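Local coordinates for protein putative cytochrome P450 120 (Synechocystis sp., PDB 2VE3) that binds heme and retinoic acid and is probably a cytochrome P450 monooxygenase, inserting oxygen from molecular oxygen into its substrate, at residues His350-Pro353 and Asp354-Pro357; Ile276-Arg279 and Val280-Glu283; Ala64-Phe67 and Leu68-Glu72. All blocks are in the same frame, centred on the assembly; numbering follows the deposited sequence.

Contact 1 of 3, residues His350-Pro353 and Asp354-Pro357; sequences HADP and DLYP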
ATOM      1  N   HIS A 350     -12.146  -3.010   8.638  1.00 19.58           N
ATOM      2  CA  HIS A 350     -12.012  -4.417   8.252  1.00 20.19           C
ATOM      3  C   HIS A 350     -12.071  -5.386   9.425  1.00 20.71           C
ATOM      4  O   HIS A 350     -12.127  -6.595   9.224  1.00 20.30           O
ATOM      5  CB  HIS A 350     -10.723  -4.621   7.458  1.00 19.44           C
ATOM      6  CG  HIS A 350     -10.763  -4.027   6.081  1.00 18.61           C
ATOM      7  ND1 HIS A 350      -9.775  -4.248   5.150  1.00 17.47           N
ATOM      8  CD2 HIS A 350     -11.663  -3.213   5.485  1.00 16.44           C
ATOM      9  CE1 HIS A 350     -10.066  -3.595   4.040  1.00 17.00           C
ATOM     10  NE2 HIS A 350     -11.203  -2.956   4.218  1.00 16.16           N
ATOM     11  N   ALA A 351     -12.067  -4.845  10.637  1.00 22.17           N
ATOM     12  CA  ALA A 351     -12.225  -5.644  11.853  1.00 23.27           C
ATOM     13  C   ALA A 351     -13.621  -5.493  12.457  1.00 24.06           C
ATOM     14  O   ALA A 351     -13.899  -6.056  13.516  1.00 25.07           O
ATOM     15  CB  ALA A 351     -11.141  -5.273  12.890  1.00 23.53           C
ATOM     16  N   ASP A 352     -14.502  -4.749  11.790  1.00 24.89           N
ATOM     17  CA  ASP A 352     -15.880  -4.580  12.268  1.00 25.97           C
ATOM     18  C   ASP A 352     -16.641  -5.902  12.204  1.00 26.13           C
ATOM     19  O   ASP A 352     -16.748  -6.489  11.145  1.00 25.66           O
ATOM     20  CB  ASP A 352     -16.611  -3.500  11.470  1.00 26.25           C
ATOM     21  CG  ASP A 352     -18.031  -3.265  11.966  1.00 28.02           C
ATOM     22  OD1 ASP A 352     -18.221  -2.828  13.126  1.00 29.44           O
ATOM     23  OD2 ASP A 352     -18.967  -3.515  11.186  1.00 30.24           O
ATOM     24  N   PRO A 353     -17.148  -6.391  13.357  1.00 27.13           N
ATOM     25  CA  PRO A 353     -17.847  -7.691  13.363  1.00 27.18           C
ATOM     26  C   PRO A 353     -19.216  -7.701  12.686  1.00 27.33           C
ATOM     27  O   PRO A 353     -19.690  -8.768  12.307  1.00 27.55           O
ATOM     28  CB  PRO A 353     -17.949  -8.040  14.851  1.00 26.89           C
ATOM     29  CG  PRO A 353     -17.870  -6.729  15.572  1.00 27.50           C
ATOM     30  CD  PRO A 353     -17.049  -5.802  14.710  1.00 27.18           C
ATOM     31  N   ASP A 354     -19.830  -6.530  12.523  1.00 27.72           N
ATOM     32  CA  ASP A 354     -21.079  -6.397  11.761  1.00 28.06           C
ATOM     33  C   ASP A 354     -20.822  -6.540  10.270  1.00 27.92           C
ATOM     34  O   ASP A 354     -21.585  -7.193   9.548  1.00 28.62           O
ATOM     35  CB  ASP A 354     -21.730  -5.031  12.017  1.00 28.46           C
ATOM     36  CG  ASP A 354     -22.114  -4.816  13.468  1.00 29.76           C
ATOM     37  OD1 ASP A 354     -22.338  -5.807  14.189  1.00 31.63           O
ATOM     38  OD2 ASP A 354     -22.208  -3.643  13.886  1.00 32.28           O
ATOM     39  N   LEU A 355     -19.752  -5.896   9.812  1.00 27.13           N
ATOM     40  CA  LEU A 355     -19.255  -6.047   8.450  1.00 26.12           C
ATOM     41  C   LEU A 355     -18.632  -7.421   8.189  1.00 25.58           C
ATOM     42  O   LEU A 355     -18.846  -8.026   7.140  1.00 25.55           O
ATOM     43  CB  LEU A 355     -18.218  -4.946   8.186  1.00 26.22           C
ATOM     44  CG  LEU A 355     -18.517  -3.777   7.240  1.00 25.97           C
ATOM     45  CD1 LEU A 355     -20.016  -3.476   7.091  1.00 21.17           C
ATOM     46  CD2 LEU A 355     -17.709  -2.523   7.632  1.00 25.62           C
ATOM     47  N   TYR A 356     -17.853  -7.903   9.149  1.00 25.19           N
ATOM     48  CA  TYR A 356     -17.104  -9.150   9.002  1.00 25.41           C
ATOM     49  C   TYR A 356     -17.322 -10.077  10.195  1.00 25.74           C
ATOM     50  O   TYR A 356     -16.548 -10.051  11.149  1.00 25.81           O
ATOM     51  CB  TYR A 356     -15.605  -8.853   8.776  1.00 24.61           C
ATOM     52  CG  TYR A 356     -15.383  -7.979   7.569  1.00 24.30           C
ATOM     53  CD1 TYR A 356     -15.569  -8.486   6.275  1.00 23.56           C
ATOM     54  CD2 TYR A 356     -15.064  -6.630   7.712  1.00 23.38           C
ATOM     55  CE1 TYR A 356     -15.396  -7.682   5.164  1.00 23.42           C
ATOM     56  CE2 TYR A 356     -14.894  -5.810   6.605  1.00 22.28           C
ATOM     57  CZ  TYR A 356     -15.053  -6.344   5.340  1.00 23.42           C
ATOM     58  OH  TYR A 356     -14.877  -5.560   4.248  1.00 22.66           O
ATOM     59  N   PRO A 357     -18.394 -10.886  10.152  1.00 26.34           N
ATOM     60  CA  PRO A 357     -18.685 -11.840  11.232  1.00 26.86           C
ATOM     61  C   PRO A 357     -17.487 -12.747  11.532  1.00 27.31           C
ATOM     62  O   PRO A 357     -16.952 -13.371  10.613  1.00 27.95           O
ATOM     63  CB  PRO A 357     -19.861 -12.646  10.671  1.00 26.94           C
ATOM     64  CG  PRO A 357     -20.540 -11.705   9.738  1.00 26.68           C
ATOM     65  CD  PRO A 357     -19.412 -10.945   9.083  1.00 26.24           C
TER
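Asp352 holds the chain ahead of it with two acceptors, one from its side chain and one from its backbone. Its OD2 takes the amide of Leu355 (N to OD2 2.9 Å), the donor arriving from above the carboxylate plane, while its carbonyl takes the next amide, Tyr356 N to Asp352 O at 2.7 Å, in the carbonyl plane and fairly straight along C=O (160°). With CG anti to the backbone N (chi1 -178°), the carboxylate is thrown forward over the turn, where OD2 also rests on Leu355 CB at 3.4 Å. Without the carboxylate, as with an alanine here, the Leu355 amide would probably lose this acceptor and the turn would be freer to open. The other oxygen, OD1, lies 4.1 Å from Asp354 OD2, near enough that the like charges may repel somewhat; the two carboxylate planes are 86° apart. Pro357 has no N-H to offer Pro353 O, which is approached instead by Pro357 CA at 3.4 Å. The Tyr356 ring lies alongside His350, its CD2 3.3 Å from His350 O; that carbonyl is hydrogen-bonded to Arg313 NH1. Both polar ends find partners in one loop, Tyr356 OH bonding Ala380 O and His350 NE2 bonding Val382 N, while Leu355 O and Pro357 O are bonded by Asn376 and Arg366. The result is a single alpha-turn, outside any regular helix, between the short helix 346-349 and the PERF motif that supplies Arg366, a region of the P450 fold held here to Arg313 of the ExxR motif.

Contact 2 of 3, residues Ile276-Arg279 and Val280-Glu283; sequences IRER and VRQE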
ATOM      1  N   ILE A 276      -7.212 -23.898   1.899  1.00 18.87           N
ATOM      2  CA  ILE A 276      -7.435 -22.792   0.972  1.00 18.92           C
ATOM      3  C   ILE A 276      -6.363 -22.811  -0.119  1.00 19.23           C
ATOM      4  O   ILE A 276      -6.662 -22.623  -1.301  1.00 19.25           O
ATOM      5  CB  ILE A 276      -7.505 -21.413   1.719  1.00 18.78           C
ATOM      6  CG1 ILE A 276      -8.606 -21.463   2.779  1.00 18.32           C
ATOM      7  CG2 ILE A 276      -7.756 -20.280   0.722  1.00 17.82           C
ATOM      8  CD1 ILE A 276      -8.823 -20.198   3.563  1.00 19.75           C
ATOM      9  N   ARG A 277      -5.128 -23.089   0.288  1.00 19.22           N
ATOM     10  CA  ARG A 277      -3.997 -23.240  -0.620  1.00 19.65           C
ATOM     11  C   ARG A 277      -4.263 -24.299  -1.705  1.00 20.12           C
ATOM     12  O   ARG A 277      -3.960 -24.078  -2.886  1.00 19.84           O
ATOM     13  CB  ARG A 277      -2.750 -23.598   0.201  1.00 19.44           C
ATOM     14  CG  ARG A 277      -1.426 -23.638  -0.559  1.00 19.69           C
ATOM     15  CD  ARG A 277      -0.302 -23.492   0.442  1.00 21.60           C
ATOM     16  NE  ARG A 277       0.299 -24.753   0.866  1.00 26.47           N
ATOM     17  CZ  ARG A 277       0.781 -24.993   2.085  1.00 25.17           C
ATOM     18  NH1 ARG A 277       0.689 -24.084   3.039  1.00 25.07           N
ATOM     19  NH2 ARG A 277       1.317 -26.169   2.366  1.00 28.39           N
ATOM     20  N   GLU A 278      -4.826 -25.436  -1.298  1.00 20.47           N
ATOM     21  CA  GLU A 278      -5.151 -26.521  -2.226  1.00 21.38           C
ATOM     22  C   GLU A 278      -6.269 -26.172  -3.212  1.00 21.22           C
ATOM     23  O   GLU A 278      -6.224 -26.587  -4.359  1.00 20.74           O
ATOM     24  CB  GLU A 278      -5.551 -27.782  -1.461  1.00 21.68           C
ATOM     25  CG  GLU A 278      -4.405 -28.525  -0.823  1.00 25.94           C
ATOM     26  CD  GLU A 278      -3.557 -29.295  -1.825  1.00 31.52           C
ATOM     27  OE1 GLU A 278      -3.980 -29.452  -3.001  1.00 34.25           O
ATOM     28  OE2 GLU A 278      -2.459 -29.741  -1.426  1.00 33.11           O
ATOM     29  N   ARG A 279      -7.285 -25.447  -2.751  1.00 22.07           N
ATOM     30  CA  ARG A 279      -8.377 -25.021  -3.618  1.00 23.28           C
ATOM     31  C   ARG A 279      -7.898 -24.070  -4.710  1.00 23.70           C
ATOM     32  O   ARG A 279      -8.418 -24.099  -5.826  1.00 24.11           O
ATOM     33  CB  ARG A 279      -9.501 -24.366  -2.819  1.00 23.44           C
ATOM     34  CG  ARG A 279     -10.201 -25.279  -1.803  1.00 23.61           C
ATOM     35  CD  ARG A 279     -11.501 -24.650  -1.304  1.00 23.15           C
ATOM     36  NE  ARG A 279     -12.380 -24.279  -2.417  1.00 24.18           N
ATOM     37  CZ  ARG A 279     -13.397 -23.421  -2.341  1.00 24.63           C
ATOM     38  NH1 ARG A 279     -13.679 -22.807  -1.193  1.00 21.42           N
ATOM     39  NH2 ARG A 279     -14.134 -23.172  -3.429  1.00 24.89           N
ATOM     40  N   VAL A 280      -6.924 -23.224  -4.377  1.00 24.17           N
ATOM     41  CA  VAL A 280      -6.254 -22.359  -5.361  1.00 25.05           C
ATOM     42  C   VAL A 280      -5.535 -23.224  -6.400  1.00 25.64           C
ATOM     43  O   VAL A 280      -5.608 -22.964  -7.607  1.00 25.65           O
ATOM     44  CB  VAL A 280      -5.247 -21.365  -4.689  1.00 24.68           C
ATOM     45  CG1 VAL A 280      -4.409 -20.627  -5.737  1.00 24.65           C
ATOM     46  CG2 VAL A 280      -5.966 -20.371  -3.815  1.00 24.32           C
ATOM     47  N   ARG A 281      -4.849 -24.255  -5.909  1.00 26.37           N
ATOM     48  CA  ARG A 281      -4.087 -25.165  -6.739  1.00 27.43           C
ATOM     49  C   ARG A 281      -5.005 -25.973  -7.654  1.00 28.32           C
ATOM     50  O   ARG A 281      -4.682 -26.195  -8.809  1.00 27.82           O
ATOM     51  CB  ARG A 281      -3.227 -26.092  -5.872  1.00 27.18           C
ATOM     52  CG  ARG A 281      -2.172 -26.886  -6.658  1.00 27.27           C
ATOM     53  CD  ARG A 281      -1.155 -27.582  -5.737  1.00 27.42           C
ATOM     54  NE  ARG A 281      -0.199 -26.640  -5.143  1.00 25.73           N
ATOM     55  CZ  ARG A 281       0.080 -26.545  -3.841  1.00 25.44           C
ATOM     56  NH1 ARG A 281      -0.504 -27.340  -2.945  1.00 23.49           N
ATOM     57  NH2 ARG A 281       0.971 -25.657  -3.431  1.00 25.05           N
ATOM     58  N   GLN A 282      -6.139 -26.410  -7.112  1.00 30.08           N
ATOM     59  CA  GLN A 282      -7.152 -27.152  -7.853  1.00 32.03           C
ATOM     60  C   GLN A 282      -7.694 -26.289  -8.992  1.00 32.70           C
ATOM     61  O   GLN A 282      -8.008 -26.793 -10.076  1.00 33.11           O
ATOM     62  CB  GLN A 282      -8.281 -27.592  -6.909  1.00 31.73           C
ATOM     63  CG  GLN A 282      -9.444 -28.324  -7.599  1.00 33.41           C
ATOM     64  CD  GLN A 282     -10.641 -28.631  -6.683  1.00 33.73           C
ATOM     65  OE1 GLN A 282     -11.191 -29.742  -6.715  1.00 35.27           O
ATOM     66  NE2 GLN A 282     -11.057 -27.645  -5.880  1.00 36.58           N
ATOM     67  N   GLU A 283      -7.791 -24.983  -8.738  1.00 33.71           N
ATOM     68  CA  GLU A 283      -8.261 -24.029  -9.729  1.00 34.04           C
ATOM     69  C   GLU A 283      -7.276 -23.895 -10.881  1.00 35.27           C
ATOM     70  O   GLU A 283      -7.680 -23.914 -12.044  1.00 35.07           O
ATOM     71  CB  GLU A 283      -8.537 -22.665  -9.089  1.00 34.04           C
ATOM     72  CG  GLU A 283      -8.989 -21.603 -10.069  1.00 32.77           C
ATOM     73  CD  GLU A 283      -9.295 -20.281  -9.399  1.00 32.86           C
ATOM     74  OE1 GLU A 283      -8.366 -19.654  -8.821  1.00 30.63           O
ATOM     75  OE2 GLU A 283     -10.471 -19.880  -9.461  1.00 27.76           O
TER
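Arg281 NH1 is gripped by two carboxylates: Glu278 OE2 one helical turn back, in a salt bridge of 3.4 Å between NH1 and OE2, and Asp413. The glutamate oxygen comes in at the edge of the guanidinium, close to its plane; the carboxylate and guanidinium planes are 78° apart, and OE2 is the oxygen that touches. In Glu278 the bend at chi2 (-74°) turns the carboxylate toward Arg281, which bends at chi3 to meet it. The NE of Arg281 bonds the carbonyl of Ile409. Arg277 sits close by, its NE 4.4 Å from Arg281 NH2, and the pair is reconciled by Asp413 OD1, which forms salt bridges with both arginines and would be expected to screen their charges; Arg277 NH1 bonds Leu270 O. Underneath runs ordinary alpha-helical bonding, with Gln282 N to Glu278 O the shortest at 2.8 Å. Val280 turns CG2 onto the carbonyl of Ile276, 3.4 Å from its O. Helix 274-285, the J helix of the P450 fold, thus shows different faces to its neighbours: Ile276 and Arg279 lie on helix 302-314, whose Tyr303 and Leu304 amides bond the Glu283 carboxylate; Val280 and Arg277 lean on Ile409 of helix 394-411; and Arg277 reaches strand 412-416, where Trp414 receives its guanidinium in a cation-pi contact.

Contact 3 of 3, residues Ala64-Phe67 and Leu68-Glu72; sequences ANRF and LFTKE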
ATOM      1  N   ALA A  64     -18.908   5.988   8.165  1.00 22.32           N
ATOM      2  CA  ALA A  64     -17.866   6.997   8.322  1.00 22.40           C
ATOM      3  C   ALA A  64     -17.048   7.134   7.030  1.00 22.63           C
ATOM      4  O   ALA A  64     -16.654   8.246   6.653  1.00 22.52           O
ATOM      5  CB  ALA A  64     -16.975   6.665   9.500  1.00 22.08           C
ATOM      6  N   ASN A  65     -16.832   6.006   6.348  1.00 23.07           N
ATOM      7  CA  ASN A  65     -16.147   5.985   5.052  1.00 23.84           C
ATOM      8  C   ASN A  65     -16.985   6.639   3.963  1.00 24.59           C
ATOM      9  O   ASN A  65     -16.455   7.301   3.076  1.00 24.18           O
ATOM     10  CB  ASN A  65     -15.768   4.557   4.629  1.00 23.96           C
ATOM     11  CG  ASN A  65     -14.699   3.950   5.509  1.00 23.42           C
ATOM     12  OD1 ASN A  65     -14.017   4.653   6.249  1.00 24.64           O
ATOM     13  ND2 ASN A  65     -14.572   2.635   5.458  1.00 24.51           N
ATOM     14  N   ARG A  66     -18.295   6.432   4.037  1.00 25.33           N
ATOM     15  CA  ARG A  66     -19.250   7.081   3.144  1.00 26.40           C
ATOM     16  C   ARG A  66     -19.173   8.605   3.304  1.00 25.59           C
ATOM     17  O   ARG A  66     -18.964   9.326   2.348  1.00 25.66           O
ATOM     18  CB  ARG A  66     -20.668   6.541   3.431  1.00 26.21           C
ATOM     19  CG  ARG A  66     -21.752   7.014   2.474  1.00 28.48           C
ATOM     20  CD  ARG A  66     -23.141   6.543   2.909  1.00 29.32           C
ATOM     21  NE  ARG A  66     -23.365   5.106   2.678  1.00 35.06           N
ATOM     22  CZ  ARG A  66     -24.446   4.434   3.085  1.00 37.07           C
ATOM     23  NH1 ARG A  66     -25.426   5.055   3.749  1.00 38.28           N
ATOM     24  NH2 ARG A  66     -24.557   3.137   2.823  1.00 37.57           N
ATOM     25  N   PHE A  67     -19.332   9.069   4.538  1.00 26.12           N
ATOM     26  CA  PHE A  67     -19.172  10.472   4.930  1.00 25.98           C
ATOM     27  C   PHE A  67     -17.893  11.131   4.359  1.00 26.12           C
ATOM     28  O   PHE A  67     -17.939  12.219   3.742  1.00 24.77           O
ATOM     29  CB  PHE A  67     -19.234  10.525   6.475  1.00 26.48           C
ATOM     30  CG  PHE A  67     -18.713  11.798   7.094  1.00 27.32           C
ATOM     31  CD1 PHE A  67     -19.385  13.011   6.927  1.00 29.44           C
ATOM     32  CD2 PHE A  67     -17.568  11.775   7.877  1.00 28.94           C
ATOM     33  CE1 PHE A  67     -18.899  14.188   7.509  1.00 29.47           C
ATOM     34  CE2 PHE A  67     -17.077  12.948   8.466  1.00 29.97           C
ATOM     35  CZ  PHE A  67     -17.749  14.157   8.279  1.00 28.58           C
ATOM     36  N   LEU A  68     -16.761  10.454   4.552  1.00 26.35           N
ATOM     37  CA  LEU A  68     -15.459  10.970   4.127  1.00 26.99           C
ATOM     38  C   LEU A  68     -15.287  10.969   2.606  1.00 26.85           C
ATOM     39  O   LEU A  68     -14.537  11.771   2.081  1.00 26.94           O
ATOM     40  CB  LEU A  68     -14.334  10.185   4.820  1.00 26.89           C
ATOM     41  CG  LEU A  68     -12.932  10.797   4.855  1.00 27.68           C
ATOM     42  CD1 LEU A  68     -12.807  11.966   5.829  1.00 27.68           C
ATOM     43  CD2 LEU A  68     -11.977   9.716   5.230  1.00 27.99           C
ATOM     44  N   PHE A  69     -15.997  10.086   1.906  1.00 27.15           N
ATOM     45  CA  PHE A  69     -15.904  10.012   0.448  1.00 27.50           C
ATOM     46  C   PHE A  69     -17.156  10.570  -0.257  1.00 28.58           C
ATOM     47  O   PHE A  69     -17.486  10.160  -1.374  1.00 27.86           O
ATOM     48  CB  PHE A  69     -15.594   8.579  -0.021  1.00 26.72           C
ATOM     49  CG  PHE A  69     -14.388   7.950   0.650  1.00 25.29           C
ATOM     50  CD1 PHE A  69     -13.200   8.664   0.818  1.00 23.84           C
ATOM     51  CD2 PHE A  69     -14.434   6.619   1.083  1.00 24.79           C
ATOM     52  CE1 PHE A  69     -12.091   8.074   1.433  1.00 22.77           C
ATOM     53  CE2 PHE A  69     -13.326   6.025   1.702  1.00 23.20           C
ATOM     54  CZ  PHE A  69     -12.156   6.759   1.868  1.00 23.15           C
ATOM     55  N   THR A  70     -17.815  11.532   0.397  1.00 29.68           N
ATOM     56  CA  THR A  70     -19.028  12.170  -0.128  1.00 31.08           C
ATOM     57  C   THR A  70     -18.908  13.691  -0.047  1.00 31.66           C
ATOM     58  O   THR A  70     -18.385  14.221   0.936  1.00 31.06           O
ATOM     59  CB  THR A  70     -20.290  11.697   0.655  1.00 31.36           C
ATOM     60  OG1 THR A  70     -20.502  10.299   0.410  1.00 32.06           O
ATOM     61  CG2 THR A  70     -21.543  12.468   0.223  1.00 32.67           C
ATOM     62  N   LYS A  71     -19.387  14.387  -1.087  1.00 32.17           N
ATOM     63  CA  LYS A  71     -19.275  15.847  -1.170  1.00 32.86           C
ATOM     64  C   LYS A  71     -17.893  16.243  -0.681  1.00 32.95           C
ATOM     65  O   LYS A  71     -17.739  17.121   0.181  1.00 33.62           O
ATOM     66  CB  LYS A  71     -20.373  16.533  -0.341  1.00 32.86           C
ATOM     67  CG  LYS A  71     -21.787  16.071  -0.675  1.00 33.46           C
ATOM     68  CD  LYS A  71     -22.808  16.608   0.321  1.00 33.73           C
ATOM     69  CE  LYS A  71     -24.216  16.122  -0.008  1.00 35.49           C
ATOM     70  NZ  LYS A  71     -24.297  14.629  -0.212  1.00 35.52           N
ATOM     71  N   GLU A  72     -16.895  15.563  -1.237  1.00 33.13           N
ATOM     72  CA  GLU A  72     -15.522  15.557  -0.737  1.00 33.23           C
ATOM     73  C   GLU A  72     -14.734  16.832  -1.073  1.00 33.84           C
ATOM     74  O   GLU A  72     -14.058  17.411  -0.214  1.00 34.13           O
ATOM     75  CB  GLU A  72     -14.826  14.337  -1.330  1.00 33.05           C
ATOM     76  CG  GLU A  72     -13.480  14.024  -0.760  1.00 31.77           C
ATOM     77  CD  GLU A  72     -12.884  12.786  -1.368  1.00 29.62           C
ATOM     78  OE1 GLU A  72     -13.610  12.099  -2.116  1.00 25.99           O
ATOM     79  OE2 GLU A  72     -11.689  12.511  -1.099  1.00 28.69           O
TER
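The ring of Phe69 swings back under the last turn of the helix and lies against the carbonyl of Asn65, with CD2 only 2.9 Å from Asn65 O, a tight approach that is oblique to the ring. Its CG stands beside the backbone N (chi1 -52°), which tucks the ring beneath the preceding turn, and CE2 then reaches Asn65 CB at 4.1 Å. The amide end of Asn65 is directed elsewhere, ND2 bonding Phe379 O. On a different side of the turn, Arg66 and Thr70 run alongside each other and point the same way. Thr70 folds its hydroxyl back onto the helix, OG1 donating to Arg66 O at 2.7 Å from well above the carbonyl plane (46°). This is a helix C terminus coming undone: Leu68 N still makes a regular bond to Ala64 O (3.0 Å), Phe69 N divides itself weakly between Asn65 O and Arg66 O, and Thr70 N makes a weak, long bond to Phe67 O at 3.4 Å, one residue shorter in span. The helix, 62-68, is the B helix of the P450 fold, joining strand 54-59 of the mixed sheet to its outer strand 76-79. Leu68 drops onto Val342 and Tyr344 of strand 341-345. The Phe67 ring stacks on Phe331 and meets Phe76 and Phe336 edge-to-face. The Phe69 ring takes the heme side instead: it makes an edge-to-face contact with Tyr344, and its side chain lies about 5 Å from the bound heme.

In the fold
From the N terminus the chain meets contact 3 first, then contact 2, then contact 1. Each is a turn within one continuous run, so none closes a long loop, and the three follow in series without nesting or crossing. Contact 3 ends helix 62-68 beside the mixed sheet, contact 2 lies far off on helix 274-285, about 24 Å away between nearest atoms, and contact 1 follows helix 346-349. Contacts 1 and 3 come within about 6 Å without touching and share the loop before the probable heme-ligating cysteine, through Ala380 and Phe379 respectively. Contacts 1 and 2 are connected by adjacent residues, Arg366 bonding Pro357 and Glu365 pairing with Arg279.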